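Local coordinates for ICChI, a glycosylated chitinase (Ipomoea carnea, PDB 6IDN), which hydrolyses chitin as a glycosylated family 18 chitinase with a TIM barrel fold and also has lysozyme activity, at residues V179-Y184 and D212-G217; I72-S77 and E117-I122; I3-G8 and V253-K258; A159-D164 and N186-Y191; G31-F36 and L76-G81. All coordinates share one frame; numbering follows the deposited sequence.

In the fold
The chain begins with contact 3: its strand 2-7 waits until strand 250-256 returns beside it, closing the TIM barrel and enclosing the other four contacts. Contact 5 comes next, as strand 73-80 lies down parallel to strand 27-36. Contact 2 starts on that same strand, sharing L76 and S77 with contact 5, and closes at strand 121-126. Beyond it, contacts 4 and 1 cross: 159-164 opens, 179-184 opens, 186-191 closes contact 4, and 212-217 closes contact 1. Four contacts therefore join neighbouring barrel strands, while contact 4 ties two loops that follow strands. Contacts 1 and 2 meet inside the barrel, where W180 CH2 is 3.9 Å from F75 CD2.

Contact 1: residues V179-Y184 and D212-G217; sequences VWVQFY and DDLFLG
W180 and F215 lie opposite each other on parallel strands 179-182 and 213-217 of the TIM barrel; with helix 196-206 between them they form a beta-alpha-beta unit. An alternating ladder establishes the pairing: V179 N to D213 O, F215 N to V179 O (2.8 Å), V181 N to F215 O, G217 N to V181 O and F183 N to G217 O. Along W180, CB rests 3.7 Å from F215 CB. A chi1 of 25°, well away from any staggered value, then carries CE3 to 4.3 Å above the F215 ring plane, toward the rim. The rings meet edge-to-face, planes at 87° and six-membered centroids 5.9 Å apart. NE1 makes a weak hydrogen bond to D123 OD1, and the far rim, at CH2, reaches F75 in the barrel interior. The reverse side of the sheet is aliphatic, with V181 CG2 3.9 Å from L214 CD1. Past the strand end, F183 centres an inverse gamma turn and crosses L216 at about a right angle, its CD2 3.4 Å from L216 CD1.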
# COMPACT_ATOMS: atom_id res chain seq x y z
N VAL A 179 5.06 -3.18 -5.96
CA VAL A 179 4.05 -4.23 -5.74
C VAL A 179 4.50 -4.95 -4.48
O VAL A 179 5.60 -5.50 -4.44
CB VAL A 179 3.91 -5.21 -6.91
CG1 VAL A 179 2.95 -6.34 -6.50
CG2 VAL A 179 3.38 -4.48 -8.15
N TRP A 180 3.68 -4.91 -3.41
CA TRP A 180 3.96 -5.66 -2.19
C TRP A 180 2.99 -6.82 -2.15
O TRP A 180 1.79 -6.63 -1.98
CB TRP A 180 3.84 -4.79 -0.93
CG TRP A 180 2.95 -3.58 -1.04
CD1 TRP A 180 1.59 -3.55 -1.03
CD2 TRP A 180 3.39 -2.23 -1.11
NE1 TRP A 180 1.14 -2.26 -1.12
CE2 TRP A 180 2.22 -1.43 -1.14
CE3 TRP A 180 4.64 -1.61 -1.12
CZ2 TRP A 180 2.27 -0.06 -1.23
CZ3 TRP A 180 4.69 -0.20 -1.20
CH2 TRP A 180 3.50 0.53 -1.25
N VAL A 181 3.52 -8.03 -2.30
CA VAL A 181 2.71 -9.24 -2.36
C VAL A 181 2.43 -9.71 -0.94
O VAL A 181 3.37 -9.89 -0.14
CB VAL A 181 3.41 -10.33 -3.17
CG1 VAL A 181 2.50 -11.54 -3.29
CG2 VAL A 181 3.80 -9.80 -4.55
N GLN A 182 1.16 -9.87 -0.60
CA GLN A 182 0.76 -10.20 0.77
C GLN A 182 0.89 -11.70 0.99
O GLN A 182 0.03 -12.47 0.58
CB GLN A 182 -0.66 -9.72 1.06
CG GLN A 182 -0.85 -8.20 1.06
CD GLN A 182 -2.32 -7.78 0.96
OE1 GLN A 182 -3.16 -8.56 0.53
NE2 GLN A 182 -2.62 -6.55 1.32
N PHE A 183 1.96 -12.09 1.68
CA PHE A 183 2.18 -13.49 2.03
C PHE A 183 1.62 -13.73 3.43
O PHE A 183 2.34 -14.00 4.40
CB PHE A 183 3.67 -13.83 1.93
CG PHE A 183 4.14 -14.04 0.53
CD1 PHE A 183 4.02 -15.28 -0.05
CD2 PHE A 183 4.63 -12.99 -0.23
CE1 PHE A 183 4.43 -15.49 -1.37
CE2 PHE A 183 5.04 -13.19 -1.54
CZ PHE A 183 4.93 -14.44 -2.11
N TYR A 184 0.30 -13.62 3.52
CA TYR A 184 -0.41 -13.87 4.77
C TYR A 184 -1.88 -14.05 4.45
O TYR A 184 -2.37 -13.60 3.41
CB TYR A 184 -0.22 -12.78 5.83
CG TYR A 184 -0.44 -11.32 5.42
CD1 TYR A 184 0.58 -10.58 4.83
CD2 TYR A 184 -1.66 -10.69 5.65
CE1 TYR A 184 0.41 -9.25 4.48
CE2 TYR A 184 -1.85 -9.36 5.29
CZ TYR A 184 -0.81 -8.64 4.70
OH TYR A 184 -0.99 -7.31 4.34
N ASP A 212 8.99 -2.05 -10.88
CA ASP A 212 10.36 -1.63 -10.57
C ASP A 212 10.83 -2.17 -9.23
O ASP A 212 12.02 -2.45 -9.06
CB ASP A 212 10.46 -0.10 -10.59
CG ASP A 212 10.54 0.44 -12.00
OD1 ASP A 212 11.28 -0.16 -12.82
OD2 ASP A 212 9.88 1.46 -12.29
N ASP A 213 9.92 -2.32 -8.27
CA ASP A 213 10.29 -2.79 -6.93
C ASP A 213 9.26 -3.80 -6.45
O ASP A 213 8.07 -3.47 -6.34
CB ASP A 213 10.36 -1.62 -5.93
CG ASP A 213 11.60 -0.76 -6.11
OD1 ASP A 213 12.71 -1.30 -6.33
OD2 ASP A 213 11.47 0.47 -5.99
N LEU A 214 9.72 -5.00 -6.14
CA LEU A 214 8.88 -6.08 -5.65
C LEU A 214 9.17 -6.28 -4.17
O LEU A 214 10.33 -6.48 -3.78
CB LEU A 214 9.15 -7.36 -6.46
CG LEU A 214 8.28 -8.58 -6.15
CD1 LEU A 214 6.83 -8.34 -6.59
CD2 LEU A 214 8.87 -9.86 -6.80
N PHE A 215 8.13 -6.18 -3.34
CA PHE A 215 8.25 -6.22 -1.89
C PHE A 215 7.58 -7.49 -1.36
O PHE A 215 6.56 -7.94 -1.90
CB PHE A 215 7.56 -5.02 -1.21
CG PHE A 215 8.38 -3.74 -1.17
CD1 PHE A 215 8.83 -3.13 -2.33
CD2 PHE A 215 8.60 -3.10 0.05
CE1 PHE A 215 9.52 -1.92 -2.28
CE2 PHE A 215 9.30 -1.89 0.11
CZ PHE A 215 9.77 -1.30 -1.06
N LEU A 216 8.13 -8.03 -0.29
CA LEU A 216 7.53 -9.13 0.46
C LEU A 216 6.62 -8.55 1.53
O LEU A 216 7.09 -7.92 2.47
CB LEU A 216 8.63 -9.99 1.08
CG LEU A 216 8.15 -11.18 1.92
CD1 LEU A 216 7.77 -12.31 0.98
CD2 LEU A 216 9.25 -11.65 2.86
N GLY A 217 5.31 -8.77 1.42
CA GLY A 217 4.37 -8.23 2.40
C GLY A 217 4.11 -9.23 3.51
O GLY A 217 3.80 -10.39 3.26

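Contact 2: residues I72-S77 and E117-I122; sequences IKVFLS and ESLDGI
D120 holds V74 by both backbone polar atoms. Its carboxylate OD2 accepts from V74 N at 3.0 Å through the anti lone pair, and its own N donates to V74 O at 2.8 Å, almost straight along the carbonyl. Next along the ladder, L76 N donates to G121 O at 3.0 Å, leading into a parallel bridge between L76 and I122. D120 CG, anti to the carbonyl carbon (chi1 -71°), directs OD2 toward V74 N and K73 CA; CB lies at the edge of the F75 ring, 3.7 Å from F75 CE1. L119 forks over the strand, CD2 3.7 Å from V74 CG1 and CD1 against L76 CB. In the next shell, water 1 donates to I72 O and to D120 OD2 (2.8 Å), giving OD2 a second partner beside V74 N. With an alanine here, V74 N and the water would probably both be left without their shared acceptor. Further out, Y153 touches F75 and D120, and K68, salt-bridged to E117, touches D120. The sequence DGIDFDIE matches the DxxDxDxE signature of family 18 chitinases; it runs along TIM-barrel strand 121-126, with D120 just before it and at its end the glutamate that serves as catalytic acid in this family.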
# COMPACT_ATOMS: atom_id res chain seq x y z
N ILE A 72 10.72 10.18 3.32
CA ILE A 72 9.71 9.13 3.37
C ILE A 72 8.61 9.45 2.37
O ILE A 72 8.12 10.58 2.32
CB ILE A 72 9.15 9.00 4.80
CG1 ILE A 72 10.27 8.63 5.78
CG2 ILE A 72 8.00 7.99 4.83
CD1 ILE A 72 9.92 8.81 7.24
N LYS A 73 8.23 8.47 1.55
CA LYS A 73 7.10 8.64 0.64
C LYS A 73 5.81 8.28 1.37
O LYS A 73 5.79 7.39 2.22
CB LYS A 73 7.24 7.77 -0.61
CG LYS A 73 8.51 8.03 -1.40
CD LYS A 73 8.58 7.13 -2.61
CE LYS A 73 9.80 7.45 -3.49
NZ LYS A 73 11.12 7.14 -2.86
N VAL A 74 4.74 8.99 1.03
CA VAL A 74 3.45 8.81 1.68
C VAL A 74 2.41 8.58 0.60
O VAL A 74 2.22 9.44 -0.27
CB VAL A 74 3.08 10.03 2.55
CG1 VAL A 74 1.81 9.75 3.34
CG2 VAL A 74 4.22 10.38 3.50
N PHE A 75 1.76 7.41 0.62
CA PHE A 75 0.73 7.07 -0.35
C PHE A 75 -0.64 7.03 0.32
O PHE A 75 -0.76 6.72 1.51
CB PHE A 75 1.00 5.69 -0.99
CG PHE A 75 2.34 5.57 -1.68
CD1 PHE A 75 3.03 6.69 -2.14
CD2 PHE A 75 2.90 4.32 -1.88
CE1 PHE A 75 4.27 6.54 -2.79
CE2 PHE A 75 4.12 4.16 -2.52
CZ PHE A 75 4.82 5.28 -2.96
N LEU A 76 -1.68 7.28 -0.48
CA LEU A 76 -3.06 6.97 -0.08
C LEU A 76 -3.43 5.58 -0.59
O LEU A 76 -3.26 5.29 -1.79
CB LEU A 76 -4.04 8.00 -0.65
CG LEU A 76 -5.51 7.63 -0.41
CD1 LEU A 76 -5.87 7.79 1.06
CD2 LEU A 76 -6.44 8.48 -1.26
N SER A 77 -3.94 4.74 0.29
CA SER A 77 -4.31 3.37 -0.06
C SER A 77 -5.80 3.28 -0.34
O SER A 77 -6.62 3.59 0.52
CB SER A 77 -3.92 2.38 1.03
OG SER A 77 -4.10 1.04 0.60
N GLU A 117 -0.73 19.62 1.61
CA GLU A 117 0.46 18.87 1.20
C GLU A 117 0.09 17.70 0.29
O GLU A 117 -0.79 16.89 0.62
CB GLU A 117 1.20 18.36 2.44
CG GLU A 117 2.55 17.75 2.12
CD GLU A 117 3.59 18.78 1.70
OE1 GLU A 117 3.45 19.96 2.07
OE2 GLU A 117 4.55 18.41 1.00
N SER A 118 0.80 17.58 -0.84
CA SER A 118 0.55 16.50 -1.79
C SER A 118 1.10 15.17 -1.28
O SER A 118 2.21 15.10 -0.76
CB SER A 118 1.19 16.79 -3.15
OG SER A 118 0.90 15.74 -4.09
N LEU A 119 0.30 14.12 -1.42
CA LEU A 119 0.87 12.79 -1.22
C LEU A 119 1.68 12.39 -2.45
O LEU A 119 1.63 13.02 -3.52
CB LEU A 119 -0.24 11.76 -0.95
CG LEU A 119 -1.07 11.99 0.32
CD1 LEU A 119 -2.00 10.81 0.63
CD2 LEU A 119 -0.17 12.24 1.49
N ASP A 120 2.44 11.31 -2.30
CA ASP A 120 3.37 10.87 -3.34
C ASP A 120 2.76 9.89 -4.34
O ASP A 120 3.34 9.71 -5.41
CB ASP A 120 4.60 10.24 -2.70
CG ASP A 120 5.48 11.26 -2.02
OD1 ASP A 120 5.99 12.18 -2.71
OD2 ASP A 120 5.64 11.18 -0.80
N GLY A 121 1.62 9.29 -4.04
CA GLY A 121 1.06 8.32 -4.96
C GLY A 121 -0.07 7.56 -4.31
O GLY A 121 -0.54 7.91 -3.22
N ILE A 122 -0.47 6.50 -5.00
CA ILE A 122 -1.71 5.77 -4.74
C ILE A 122 -1.37 4.30 -4.64
O ILE A 122 -0.74 3.74 -5.54
CB ILE A 122 -2.75 6.01 -5.85
CG1 ILE A 122 -3.03 7.52 -5.96
CG2 ILE A 122 -4.02 5.20 -5.58
CD1 ILE A 122 -3.62 8.14 -4.70
O HOH W 1 8.28 12.02 -0.16

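Contact 3: residues I3-G8 and V253-K258; sequences IAIYWG and VMLWSK
The peptide bond joining W256 to S257 is cis, and the strand that carries it ends against Y6. This contact closes the TIM barrel, pairing the first strand, 3-7, with the last, 253-256, in parallel at 19°. The ladder starts regularly, with A4 N to V253 O at 3.0 Å in the carbonyl plane and L255 N to A4 O. It then stretches, the bond from Y6 N to L255 O being weak. Beyond the cis bond Y6 O accepts from K258 N at 2.9 Å, one residue later than a regular ladder would give. Next to the cis bond, the W256 indole turns its edge toward the face of Y6: W256 CE3 is 3.5 Å from Y6 CB, and the rings form an offset edge-to-face pair with centroids 5.5 Å apart and planes at 64°. Bends at chi2 and chi3 fold M254 to the edge of the same tyrosine ring, where SD lies 3.6 Å from Y6 CE1 in a Met-aromatic contact. Y6 is thus held from two directions, and its OH is hydrogen-bonded to D123 OD2. A cis peptide after the tryptophan at this strand end is known from hevamine, another family 18 plant chitinase, in which that residue borders the substrate cleft; the same role is likely here. I5 reaches the backbone after the cis bond, its CG1 3.4 Å from L255 O and its CD1 3.5 Å from K258 CA.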
# COMPACT_ATOMS: atom_id res chain seq x y z
N ILE A 3 11.45 -0.48 3.91
CA ILE A 3 10.28 -0.99 4.62
C ILE A 3 9.11 -0.05 4.37
O ILE A 3 9.24 1.17 4.56
CB ILE A 3 10.54 -1.15 6.13
CG1 ILE A 3 11.64 -2.17 6.36
CG2 ILE A 3 9.26 -1.56 6.84
CD1 ILE A 3 11.96 -2.43 7.83
N ALA A 4 7.99 -0.61 3.95
CA ALA A 4 6.73 0.11 3.83
C ALA A 4 5.79 -0.37 4.92
O ALA A 4 5.82 -1.55 5.29
CB ALA A 4 6.06 -0.14 2.47
N ILE A 5 4.97 0.53 5.45
CA ILE A 5 4.02 0.13 6.49
C ILE A 5 2.70 0.84 6.26
O ILE A 5 2.65 1.95 5.74
CB ILE A 5 4.55 0.42 7.91
CG1 ILE A 5 3.72 -0.38 8.93
CG2 ILE A 5 4.52 1.93 8.21
CD1 ILE A 5 4.47 -0.79 10.16
N TYR A 6 1.62 0.17 6.67
CA TYR A 6 0.28 0.76 6.65
C TYR A 6 -0.01 1.50 7.95
O TYR A 6 0.26 1.01 9.05
CB TYR A 6 -0.78 -0.32 6.43
CG TYR A 6 -0.87 -0.74 4.98
CD1 TYR A 6 -0.01 -1.70 4.46
CD2 TYR A 6 -1.82 -0.19 4.13
CE1 TYR A 6 -0.07 -2.07 3.14
CE2 TYR A 6 -1.90 -0.56 2.80
CZ TYR A 6 -1.01 -1.51 2.32
OH TYR A 6 -1.06 -1.88 0.99
N TRP A 7 -0.61 2.67 7.81
CA TRP A 7 -1.03 3.48 8.94
C TRP A 7 -2.43 4.00 8.66
O TRP A 7 -2.81 4.23 7.51
CB TRP A 7 -0.05 4.65 9.17
CG TRP A 7 -0.44 5.63 10.25
CD1 TRP A 7 -0.01 5.63 11.53
CD2 TRP A 7 -1.31 6.77 10.12
NE1 TRP A 7 -0.55 6.70 12.23
CE2 TRP A 7 -1.36 7.41 11.37
CE3 TRP A 7 -2.06 7.31 9.06
CZ2 TRP A 7 -2.12 8.54 11.60
CZ3 TRP A 7 -2.82 8.44 9.29
CH2 TRP A 7 -2.84 9.04 10.54
N GLY A 8 -3.21 4.15 9.73
CA GLY A 8 -4.52 4.76 9.61
C GLY A 8 -5.65 3.98 10.26
O GLY A 8 -6.69 4.56 10.59
N VAL A 253 10.50 -5.06 2.30
CA VAL A 253 9.42 -5.71 3.04
C VAL A 253 8.32 -4.69 3.30
O VAL A 253 8.61 -3.54 3.66
CB VAL A 253 9.94 -6.29 4.38
CG1 VAL A 253 8.79 -6.73 5.30
CG2 VAL A 253 10.93 -7.43 4.13
N MET A 254 7.07 -5.10 3.13
CA MET A 254 5.92 -4.31 3.54
C MET A 254 5.30 -4.95 4.77
O MET A 254 5.28 -6.18 4.89
CB MET A 254 4.88 -4.20 2.41
CG MET A 254 3.56 -3.51 2.81
SD MET A 254 2.40 -4.65 3.65
CE MET A 254 1.59 -5.42 2.26
N LEU A 255 4.83 -4.13 5.70
CA LEU A 255 4.30 -4.63 6.95
C LEU A 255 2.86 -4.17 7.15
O LEU A 255 2.57 -2.97 7.05
CB LEU A 255 5.15 -4.18 8.13
CG LEU A 255 6.56 -4.77 8.18
CD1 LEU A 255 7.34 -4.14 9.34
CD2 LEU A 255 6.49 -6.27 8.35
N TRP A 256 1.99 -5.11 7.46
CA TRP A 256 0.66 -4.83 8.00
C TRP A 256 0.72 -5.13 9.50
O TRP A 256 0.86 -6.29 9.88
CB TRP A 256 -0.36 -5.73 7.31
CG TRP A 256 -1.72 -5.58 7.88
CD1 TRP A 256 -2.35 -6.43 8.76
CD2 TRP A 256 -2.62 -4.50 7.65
NE1 TRP A 256 -3.59 -5.93 9.08
CE2 TRP A 256 -3.79 -4.75 8.41
CE3 TRP A 256 -2.57 -3.34 6.86
CZ2 TRP A 256 -4.88 -3.89 8.41
CZ3 TRP A 256 -3.66 -2.48 6.87
CH2 TRP A 256 -4.80 -2.77 7.63
N SER A 257 0.63 -4.11 10.37
CA SER A 257 0.47 -2.67 10.12
C SER A 257 1.19 -1.95 11.27
O SER A 257 1.75 -2.59 12.15
CB SER A 257 -1.00 -2.29 10.09
OG SER A 257 -1.55 -2.37 11.40
N LYS A 258 1.16 -0.61 11.29
CA LYS A 258 1.85 0.12 12.35
C LYS A 258 1.36 -0.30 13.73
O LYS A 258 2.15 -0.42 14.67
CB LYS A 258 1.67 1.63 12.15
CG LYS A 258 2.22 2.50 13.30
CD LYS A 258 3.72 2.28 13.51
CE LYS A 258 4.29 3.27 14.54
NZ LYS A 258 3.72 3.08 15.90

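Contact 4: residues A159-D164 and N186-Y191; sequences ACEFPD and NPRCHY
C160 and C189 are joined covalently, SG to SG at 2.0 Å with a chi3 of 80°, and this disulfide is the buried part of the contact. C160 SG lies between its own backbone N and carbonyl carbon, and N186 CB packs 4.0 Å from it. The more open side is polar and rests on E161 OE1, which takes two donors. R188 NH1 reaches it at 2.9 Å on the syn lone pair, with E161 OE1 lying in the guanidinium plane of R188, as part of a salt bridge; N186 ND2 comes at 3.0 Å on the anti side, 31° out of the carboxylate plane, in a nearly straight bond. R188 itself is exposed, so this grip probably faces solvent. N186 is in turn fixed by an Asx turn, OD1 accepting from R188 N at 3.0 Å, while its backbone O takes C189 N and H190 N. F162, close by in the chain, touches a bound glycan sugar. The site is a disulfide bridge between two strand-to-helix loops on the C-terminal side of a TIM barrel, the side that carries the active site in this fold.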
# COMPACT_ATOMS: atom_id res chain seq x y z
N ALA A 159 -2.73 -10.32 -3.06
CA ALA A 159 -2.44 -11.47 -2.22
C ALA A 159 -1.51 -12.42 -2.96
O ALA A 159 -1.29 -12.30 -4.17
CB ALA A 159 -3.74 -12.16 -1.80
N CYS A 160 -0.95 -13.40 -2.25
CA CYS A 160 0.18 -14.13 -2.83
C CYS A 160 -0.21 -15.17 -3.88
O CYS A 160 0.68 -15.61 -4.61
CB CYS A 160 1.04 -14.79 -1.75
SG CYS A 160 0.21 -15.87 -0.52
N GLU A 161 -1.48 -15.59 -3.97
CA GLU A 161 -1.85 -16.61 -4.95
C GLU A 161 -1.92 -15.96 -6.32
O GLU A 161 -2.76 -15.08 -6.56
CB GLU A 161 -3.16 -17.30 -4.57
CG GLU A 161 -3.36 -18.64 -5.24
CD GLU A 161 -4.41 -19.50 -4.57
OE1 GLU A 161 -5.04 -19.04 -3.59
OE2 GLU A 161 -4.61 -20.63 -5.05
N PHE A 162 -1.02 -16.34 -7.21
CA PHE A 162 -0.86 -15.73 -8.52
C PHE A 162 -1.66 -16.49 -9.57
O PHE A 162 -1.65 -17.73 -9.59
CB PHE A 162 0.63 -15.72 -8.91
CG PHE A 162 0.92 -15.04 -10.22
CD1 PHE A 162 0.79 -15.74 -11.41
CD2 PHE A 162 1.31 -13.72 -10.25
CE1 PHE A 162 1.06 -15.13 -12.63
CE2 PHE A 162 1.59 -13.09 -11.46
CZ PHE A 162 1.45 -13.80 -12.65
N PRO A 163 -2.38 -15.80 -10.47
CA PRO A 163 -2.55 -14.34 -10.54
C PRO A 163 -3.64 -13.87 -9.59
O PRO A 163 -4.56 -14.65 -9.30
CB PRO A 163 -2.93 -14.11 -12.00
CG PRO A 163 -3.66 -15.36 -12.39
CD PRO A 163 -3.01 -16.49 -11.61
N ASP A 164 -3.53 -12.63 -9.10
CA ASP A 164 -4.51 -12.06 -8.18
C ASP A 164 -5.75 -11.61 -8.95
O ASP A 164 -5.65 -10.83 -9.90
CB ASP A 164 -3.88 -10.88 -7.44
CG ASP A 164 -4.81 -10.30 -6.41
OD1 ASP A 164 -4.79 -10.79 -5.26
OD2 ASP A 164 -5.56 -9.37 -6.75
N ASN A 186 -3.23 -16.65 3.50
CA ASN A 186 -3.44 -17.65 2.44
C ASN A 186 -2.45 -18.78 2.64
O ASN A 186 -1.33 -18.74 2.13
CB ASN A 186 -3.30 -17.06 1.04
CG ASN A 186 -3.80 -18.02 -0.02
OD1 ASN A 186 -3.92 -19.22 0.23
ND2 ASN A 186 -4.08 -17.51 -1.21
N PRO A 187 -2.86 -19.84 3.35
CA PRO A 187 -1.94 -20.96 3.60
C PRO A 187 -1.47 -21.69 2.34
O PRO A 187 -0.58 -22.53 2.44
CB PRO A 187 -2.77 -21.90 4.49
CG PRO A 187 -3.77 -20.98 5.15
CD PRO A 187 -4.12 -19.97 4.10
N ARG A 188 -2.02 -21.38 1.17
CA ARG A 188 -1.52 -22.00 -0.05
C ARG A 188 -0.14 -21.46 -0.42
O ARG A 188 0.64 -22.18 -1.06
CB ARG A 188 -2.53 -21.78 -1.18
CG ARG A 188 -3.90 -22.42 -0.91
CD ARG A 188 -4.95 -21.97 -1.92
NE ARG A 188 -6.30 -22.33 -1.48
CZ ARG A 188 -7.39 -21.61 -1.74
NH1 ARG A 188 -7.30 -20.49 -2.46
NH2 ARG A 188 -8.58 -22.02 -1.29
N CYS A 189 0.18 -20.23 -0.05
CA CYS A 189 1.45 -19.65 -0.44
C CYS A 189 2.24 -18.96 0.68
O CYS A 189 3.39 -18.59 0.43
CB CYS A 189 1.27 -18.63 -1.59
SG CYS A 189 -0.25 -17.60 -1.51
N HIS A 190 1.68 -18.77 1.88
CA HIS A 190 2.40 -18.02 2.89
C HIS A 190 3.28 -18.96 3.72
O HIS A 190 3.32 -20.17 3.49
CB HIS A 190 1.44 -17.16 3.74
CG HIS A 190 0.54 -17.92 4.67
ND1 HIS A 190 -0.77 -17.52 4.88
CD2 HIS A 190 0.75 -18.97 5.50
CE1 HIS A 190 -1.33 -18.32 5.77
NE2 HIS A 190 -0.43 -19.21 6.17
N TYR A 191 4.06 -18.39 4.64
CA TYR A 191 4.96 -19.21 5.45
C TYR A 191 4.15 -20.13 6.35
O TYR A 191 3.34 -19.67 7.16
CB TYR A 191 5.89 -18.32 6.27
CG TYR A 191 7.01 -19.06 6.98
CD1 TYR A 191 6.76 -19.80 8.12
CD2 TYR A 191 8.33 -19.01 6.50
CE1 TYR A 191 7.78 -20.50 8.76
CE2 TYR A 191 9.35 -19.69 7.15
CZ TYR A 191 9.07 -20.43 8.27
OH TYR A 191 10.06 -21.12 8.94
O HOH W 2 -3.99 -15.22 -2.32

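Contact 5: residues G31-F36 and L76-G81; sequences GFLTTF and LSLGGG
F32 CG stands anti to its carbonyl carbon (chi1 -72°), which brings the ring flat against G80, while F36 CG, between N and the carbonyl carbon (chi1 60°), turns its ring toward L78. G80 CA lies 3.9 Å from the F32 centroid, only 5° off the ring normal: a CH-pi contact over the ring centre. F32 CB also touches G79 O at 3.4 Å, and F36 CE2 approaches L78 CB at 3.8 Å. L33 and L78 lie side by side, pointing the same way, CD2 to CD2 at 3.8 Å. Two backbone bonds fix the parallel strands, L33 N to S77 O at 3.0 Å and G79 N to L33 O at 2.9 Å. With an alanine in place of F32, G80 would probably lose its aromatic cover and its backbone be freer to turn. The peptide before F32 is cis, as in hevamine. S77 to G80 fits the SxGG motif of family 18, and the chemistry implies that glycine is needed at G80: its backbone angles and the nearness of F32 CD2 both exclude a CB.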
# COMPACT_ATOMS: atom_id res chain seq x y z
N GLY A 31 -4.24 4.14 4.91
CA GLY A 31 -5.46 3.44 4.52
C GLY A 31 -6.59 3.85 5.44
O GLY A 31 -6.36 4.10 6.63
N PHE A 32 -7.82 3.93 4.91
CA PHE A 32 -8.20 3.53 3.55
C PHE A 32 -9.26 4.44 2.96
O PHE A 32 -10.10 4.97 3.68
CB PHE A 32 -8.75 2.10 3.53
CG PHE A 32 -7.71 1.05 3.73
CD1 PHE A 32 -6.76 0.78 2.74
CD2 PHE A 32 -7.67 0.32 4.91
CE1 PHE A 32 -5.80 -0.21 2.93
CE2 PHE A 32 -6.70 -0.65 5.11
CZ PHE A 32 -5.76 -0.92 4.12
N LEU A 33 -9.24 4.60 1.64
CA LEU A 33 -10.40 5.16 0.93
C LEU A 33 -11.35 4.00 0.69
O LEU A 33 -11.12 3.15 -0.17
CB LEU A 33 -9.98 5.83 -0.37
CG LEU A 33 -11.00 6.79 -1.00
CD1 LEU A 33 -11.07 8.09 -0.21
CD2 LEU A 33 -10.65 7.08 -2.45
N THR A 34 -12.42 3.93 1.50
CA THR A 34 -13.26 2.73 1.56
C THR A 34 -14.50 2.79 0.67
O THR A 34 -15.08 1.73 0.39
CB THR A 34 -13.70 2.45 3.00
OG1 THR A 34 -14.39 3.58 3.56
CG2 THR A 34 -12.50 2.11 3.85
N THR A 35 -14.93 3.98 0.25
CA THR A 35 -15.95 4.13 -0.79
C THR A 35 -15.37 4.99 -1.91
O THR A 35 -14.83 6.07 -1.63
CB THR A 35 -17.23 4.79 -0.26
OG1 THR A 35 -17.88 3.92 0.67
CG2 THR A 35 -18.20 5.10 -1.42
N PHE A 36 -15.46 4.51 -3.14
CA PHE A 36 -15.14 5.30 -4.33
C PHE A 36 -15.70 4.60 -5.55
O PHE A 36 -16.05 3.42 -5.50
CB PHE A 36 -13.62 5.53 -4.49
CG PHE A 36 -12.81 4.27 -4.63
CD1 PHE A 36 -12.62 3.67 -5.87
CD2 PHE A 36 -12.22 3.69 -3.53
CE1 PHE A 36 -11.89 2.51 -6.00
CE2 PHE A 36 -11.46 2.53 -3.65
CZ PHE A 36 -11.31 1.94 -4.89
N LEU A 76 -1.68 7.28 -0.48
CA LEU A 76 -3.06 6.97 -0.08
C LEU A 76 -3.43 5.58 -0.59
O LEU A 76 -3.26 5.29 -1.79
CB LEU A 76 -4.04 8.00 -0.65
CG LEU A 76 -5.51 7.63 -0.41
CD1 LEU A 76 -5.87 7.79 1.06
CD2 LEU A 76 -6.44 8.48 -1.26
N SER A 77 -3.94 4.74 0.29
CA SER A 77 -4.31 3.37 -0.06
C SER A 77 -5.80 3.28 -0.34
O SER A 77 -6.62 3.59 0.52
CB SER A 77 -3.92 2.38 1.03
OG SER A 77 -4.10 1.04 0.60
N LEU A 78 -6.15 2.80 -1.55
CA LEU A 78 -7.52 2.54 -1.94
C LEU A 78 -7.98 1.17 -1.45
O LEU A 78 -7.30 0.17 -1.66
CB LEU A 78 -7.68 2.56 -3.46
CG LEU A 78 -7.10 3.73 -4.23
CD1 LEU A 78 -7.30 3.49 -5.72
CD2 LEU A 78 -7.72 5.07 -3.80
N GLY A 79 -9.17 1.13 -0.85
CA GLY A 79 -9.84 -0.14 -0.70
C GLY A 79 -9.78 -0.73 0.69
O GLY A 79 -10.35 -0.19 1.64
N GLY A 80 -9.07 -1.85 0.83
CA GLY A 80 -9.00 -2.53 2.10
C GLY A 80 -10.08 -3.59 2.24
O GLY A 80 -10.86 -3.86 1.32
N GLY A 81 -10.13 -4.18 3.43
CA GLY A 81 -10.94 -5.37 3.61
C GLY A 81 -12.43 -5.12 3.62
O GLY A 81 -13.22 -6.01 3.29